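PDB 3DJE: fructosyl amine: oxygen oxidoreductase from Aspergillus fumigatus, which catalyses the oxidative deglycation of fructosyl amino acids (Amadori products), using a bound FAD as cofactor and oxygen as electron acceptor. Local coordinates for residues E280-V288 and R411-H422. Numbering follows the deposited sequence.
With FSA (1-S-(carboxymethyl)-1-thio-beta-D-fructopyranose), chain D.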
loop_
_atom_site.group_PDB
_atom_site.type_symbol
_atom_site.label_atom_id
_atom_site.label_comp_id
_atom_site.label_asym_id
_atom_site.label_seq_id
_atom_site.Cartn_x
_atom_site.Cartn_y
_atom_site.Cartn_z
ATOM N N GLU A 280 -6.932 -1.152 -12.763
ATOM C CA GLU A 280 -5.474 -1.200 -12.812
ATOM C C GLU A 280 -4.891 -0.293 -13.903
ATOM O O GLU A 280 -5.433 -0.170 -15.001
ATOM C CB GLU A 280 -4.970 -2.654 -12.935
ATOM C CG GLU A 280 -3.439 -2.849 -12.899
ATOM C CD GLU A 280 -2.742 -2.420 -11.588
ATOM O OE1 GLU A 280 -3.430 -2.178 -10.567
ATOM O OE2 GLU A 280 -1.493 -2.318 -11.590
ATOM N N HIS A 281 -3.789 0.354 -13.554
ATOM C CA HIS A 281 -3.063 1.274 -14.435
ATOM C C HIS A 281 -1.730 1.602 -13.783
ATOM O O HIS A 281 -1.524 1.270 -12.603
ATOM C CB HIS A 281 -3.886 2.539 -14.711
ATOM C CG HIS A 281 -4.333 3.261 -13.476
ATOM N ND1 HIS A 281 -3.473 4.006 -12.695
ATOM C CD2 HIS A 281 -5.548 3.346 -12.884
ATOM C CE1 HIS A 281 -4.142 4.528 -11.684
ATOM N NE2 HIS A 281 -5.405 4.155 -11.779
ATOM N N PRO A 282 -0.777 2.181 -14.549
ATOM C CA PRO A 282 0.538 2.507 -13.998
ATOM C C PRO A 282 0.624 3.677 -12.990
ATOM O O PRO A 282 1.719 3.960 -12.508
ATOM C CB PRO A 282 1.390 2.792 -15.247
ATOM C CG PRO A 282 0.589 2.215 -16.396
ATOM C CD PRO A 282 -0.820 2.440 -16.007
ATOM N N GLY A 283 -0.505 4.307 -12.674
ATOM C CA GLY A 283 -0.555 5.319 -11.618
ATOM C C GLY A 283 -0.667 6.747 -12.109
ATOM O O GLY A 283 -0.368 7.036 -13.280
ATOM N N TYR A 284 -1.135 7.626 -11.218
ATOM C CA TYR A 284 -1.140 9.084 -11.434
ATOM C C TYR A 284 -0.063 9.740 -10.580
ATOM O O TYR A 284 0.025 9.487 -9.373
ATOM C CB TYR A 284 -2.470 9.696 -11.008
ATOM C CG TYR A 284 -3.650 9.359 -11.864
ATOM C CD1 TYR A 284 -3.989 10.163 -12.949
ATOM C CD2 TYR A 284 -4.461 8.258 -11.572
ATOM C CE1 TYR A 284 -5.080 9.860 -13.741
ATOM C CE2 TYR A 284 -5.568 7.948 -12.350
ATOM C CZ TYR A 284 -5.868 8.753 -13.446
ATOM O OH TYR A 284 -6.960 8.460 -14.224
ATOM N N THR A 285 0.747 10.592 -11.198
ATOM C CA THR A 285 1.599 11.500 -10.441
ATOM C C THR A 285 0.898 12.859 -10.322
ATOM O O THR A 285 -0.148 13.082 -10.928
ATOM C CB THR A 285 2.960 11.701 -11.124
ATOM O OG1 THR A 285 2.734 12.164 -12.468
ATOM C CG2 THR A 285 3.763 10.395 -11.143
ATOM N N ASN A 286 1.468 13.758 -9.526
ATOM C CA ASN A 286 0.987 15.136 -9.486
ATOM C C ASN A 286 2.191 16.063 -9.525
ATOM O O ASN A 286 2.559 16.667 -8.517
ATOM C CB ASN A 286 0.123 15.386 -8.251
ATOM C CG ASN A 286 -0.584 16.742 -8.289
ATOM O OD1 ASN A 286 -1.144 17.135 -9.316
ATOM N ND2 ASN A 286 -0.577 17.449 -7.163
HETATM N N MSE A 287 2.799 16.134 -10.712
HETATM C CA MSE A 287 4.045 16.853 -10.953
HETATM C C MSE A 287 3.841 18.361 -10.938
HETATM O O MSE A 287 3.119 18.913 -11.767
HETATM C CB MSE A 287 4.660 16.430 -12.296
HETATM C CG MSE A 287 5.071 14.965 -12.381
HETATM SE SE MSE A 287 6.434 14.495 -11.059
HETATM C CE MSE A 287 6.757 12.643 -11.541
ATOM N N VAL A 288 4.472 19.017 -9.972
ATOM C CA VAL A 288 4.477 20.473 -9.914
ATOM C C VAL A 288 5.892 20.962 -10.193
ATOM O O VAL A 288 6.878 20.288 -9.862
ATOM C CB VAL A 288 3.958 21.029 -8.553
ATOM C CG1 VAL A 288 2.552 20.501 -8.249
ATOM C CG2 VAL A 288 4.923 20.710 -7.411
ATOM N N ARG A 411 3.938 -2.146 -14.306
ATOM C CA ARG A 411 2.480 -2.050 -14.232
ATOM C C ARG A 411 1.861 -1.867 -15.614
ATOM O O ARG A 411 2.493 -1.314 -16.523
ATOM C CB ARG A 411 2.046 -0.896 -13.325
ATOM C CG ARG A 411 2.547 -0.997 -11.887
ATOM C CD ARG A 411 1.968 0.156 -11.086
ATOM N NE ARG A 411 2.262 0.078 -9.651
ATOM C CZ ARG A 411 3.224 0.761 -9.032
ATOM N NH1 ARG A 411 4.035 1.574 -9.717
ATOM N NH2 ARG A 411 3.386 0.643 -7.711
ATOM N N PHE A 412 0.619 -2.317 -15.736
ATOM C CA PHE A 412 -0.140 -2.267 -16.981
ATOM C C PHE A 412 -1.546 -1.726 -16.740
ATOM O O PHE A 412 -1.929 -1.445 -15.595
ATOM C CB PHE A 412 -0.208 -3.663 -17.611
ATOM C CG PHE A 412 1.121 -4.164 -18.073
ATOM C CD1 PHE A 412 1.612 -3.796 -19.323
ATOM C CD2 PHE A 412 1.910 -4.959 -17.244
ATOM C CE1 PHE A 412 2.865 -4.240 -19.758
ATOM C CE2 PHE A 412 3.163 -5.405 -17.666
ATOM C CZ PHE A 412 3.639 -5.046 -18.924
ATOM N N GLY A 413 -2.317 -1.576 -17.815
ATOM C CA GLY A 413 -3.714 -1.162 -17.700
ATOM C C GLY A 413 -3.982 0.258 -18.173
ATOM O O GLY A 413 -3.076 1.101 -18.201
ATOM N N GLY A 414 -5.238 0.526 -18.534
ATOM C CA GLY A 414 -5.621 1.859 -19.002
ATOM C C GLY A 414 -4.752 2.247 -20.188
ATOM O O GLY A 414 -4.546 1.430 -21.088
ATOM N N PRO A 415 -4.194 3.471 -20.173
ATOM C CA PRO A 415 -3.396 3.946 -21.311
ATOM C C PRO A 415 -1.980 3.395 -21.329
ATOM O O PRO A 415 -1.195 3.745 -22.216
ATOM C CB PRO A 415 -3.356 5.462 -21.091
ATOM C CG PRO A 415 -3.392 5.613 -19.614
ATOM C CD PRO A 415 -4.262 4.478 -19.097
ATOM N N ASN A 416 -1.639 2.557 -20.347
ATOM C CA ASN A 416 -0.297 1.988 -20.246
ATOM C C ASN A 416 0.787 3.067 -20.202
ATOM O O ASN A 416 1.852 2.933 -20.817
ATOM C CB ASN A 416 -0.051 0.968 -21.365
ATOM C CG ASN A 416 -0.778 -0.342 -21.116
ATOM O OD1 ASN A 416 -1.752 -0.663 -21.791
ATOM N ND2 ASN A 416 -0.313 -1.094 -20.134
ATOM N N ARG A 417 0.461 4.144 -19.491
ATOM C CA ARG A 417 1.336 5.280 -19.252
ATOM C C ARG A 417 1.167 5.653 -17.789
ATOM O O ARG A 417 0.079 5.480 -17.227
ATOM C CB ARG A 417 0.890 6.508 -20.052
ATOM C CG ARG A 417 0.794 6.348 -21.537
ATOM C CD ARG A 417 0.462 7.702 -22.152
ATOM N NE ARG A 417 0.668 7.716 -23.599
ATOM C CZ ARG A 417 1.843 7.905 -24.196
ATOM N NH1 ARG A 417 2.948 8.083 -23.482
ATOM N NH2 ARG A 417 1.915 7.901 -25.522
ATOM N N VAL A 418 2.220 6.194 -17.189
ATOM C CA VAL A 418 2.068 6.892 -15.912
ATOM C C VAL A 418 1.389 8.240 -16.193
ATOM O O VAL A 418 1.943 9.104 -16.898
ATOM C CB VAL A 418 3.424 7.088 -15.191
ATOM C CG1 VAL A 418 3.239 7.787 -13.834
ATOM C CG2 VAL A 418 4.131 5.748 -14.994
HETATM N N MSE A 419 0.186 8.407 -15.653
HETATM C CA MSE A 419 -0.630 9.592 -15.903
HETATM C C MSE A 419 -0.326 10.710 -14.909
HETATM O O MSE A 419 0.517 10.551 -14.026
HETATM C CB MSE A 419 -2.110 9.212 -15.865
HETATM C CG MSE A 419 -2.461 8.150 -16.886
HETATM SE SE MSE A 419 -4.171 7.356 -16.537
HETATM C CE MSE A 419 -3.672 6.310 -14.967
ATOM N N ASP A 420 -0.993 11.851 -15.074
ATOM C CA ASP A 420 -0.825 12.966 -14.148
ATOM C C ASP A 420 -2.145 13.681 -13.893
ATOM O O ASP A 420 -2.940 13.898 -14.808
ATOM C CB ASP A 420 0.250 13.944 -14.651
ATOM C CG ASP A 420 0.742 14.885 -13.559
ATOM O OD1 ASP A 420 1.845 14.655 -13.019
ATOM O OD2 ASP A 420 0.015 15.848 -13.235
ATOM N N PHE A 421 -2.383 14.035 -12.634
ATOM C CA PHE A 421 -3.643 14.661 -12.247
ATOM C C PHE A 421 -3.876 16.024 -12.899
ATOM O O PHE A 421 -5.021 16.464 -13.009
ATOM C CB PHE A 421 -3.740 14.768 -10.721
ATOM C CG PHE A 421 -4.092 13.464 -10.040
ATOM C CD1 PHE A 421 -5.311 12.830 -10.301
ATOM C CD2 PHE A 421 -3.218 12.882 -9.120
ATOM C CE1 PHE A 421 -5.647 11.619 -9.668
ATOM C CE2 PHE A 421 -3.548 11.661 -8.483
ATOM C CZ PHE A 421 -4.761 11.041 -8.754
ATOM N N HIS A 422 -2.794 16.681 -13.322
ATOM C CA HIS A 422 -2.918 17.949 -14.058
ATOM C C HIS A 422 -3.661 17.770 -15.384
ATOM O O HIS A 422 -4.213 18.734 -15.923
ATOM C CB HIS A 422 -1.548 18.597 -14.294
ATOM C CG HIS A 422 -0.921 19.137 -13.046
ATOM N ND1 HIS A 422 -0.053 18.399 -12.269
ATOM C CD2 HIS A 422 -1.052 20.337 -12.430
ATOM C CE1 HIS A 422 0.331 19.124 -11.233
ATOM N NE2 HIS A 422 -0.260 20.304 -11.307
HETATM O OAB FSA D . 0.588 -6.243 -3.593
HETATM C CAL FSA D . -0.441 -6.755 -4.083
HETATM O OAA FSA D . -0.622 -7.999 -4.106
HETATM C CAH FSA D . -1.520 -5.889 -4.703
HETATM S SAK FSA D . -1.065 -4.185 -4.766
HETATM C C1 FSA D . -2.530 -3.649 -5.607
HETATM C C2 FSA D . -2.298 -2.307 -6.315
HETATM O O2 FSA D . -3.561 -1.675 -6.579
HETATM C C3 FSA D . -1.546 -2.500 -7.637
HETATM O O3 FSA D . -2.358 -3.239 -8.562
HETATM C C4 FSA D . -1.087 -1.168 -8.237
HETATM O O4 FSA D . -0.229 -1.419 -9.363
HETATM C C5 FSA D . -0.315 -0.320 -7.221
HETATM O O5 FSA D . 0.963 -0.895 -6.936
HETATM C C6 FSA D . -1.138 -0.183 -5.948
HETATM O O6 FSA D . -1.476 -1.490 -5.451
HETATM O O HOH W 1 -0.443 -3.812 -13.489
HETATM O O HOH W 2 4.160 2.686 -12.401
#
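Tyr284 and Thr285 run parallel to Met419 and Asp420 as a short two-residue ladder, in which Thr285 N reaches Met419 O at 2.8 Å and Met419 N and Phe421 N donate to Gly283 O and Thr285 O. On one face of this ladder the Tyr284 ring is sandwiched: Phe421 lies against it in an offset stack, centroids 4.6 Å apart and planes at 13°, while the CE methyl of the selenomethionine Met419 lies over the opposite face. The bend at the end of the Met419 chain (chi3 -72°) brings CE over the His281 ring as well, 3.6 Å from its centroid. Tyr284 OH is held by Glu308 and Arg312. On the other face Asp420 spends both oxygens. Asp420 OD1 takes Thr285 OG1 at 2.7 Å and, through its syn lone pair, the amide of Met287; Asp420 OD2 accepts His422 ND1 and the His422 amide, the latter closing an Asx turn. Nearer the ligand, Pro282 packs on Arg411 CB and Val418 CG2, and water 2 ties Pro282 O to Arg411 NH1, which also pairs with Asp339. Glu280 OE1 accepts FSA O3 at 2.5 Å and OE2 accepts O4, to which Arg411 NE also donates at 2.9 Å; Arg411 NH2 holds O5. Strand 419-420 thus adds a short parallel strand to the large mixed sheet, and Arg411, with Glu280, grips the O3 to O5 hydroxyls as part of the fructosyl pocket beside the flavin.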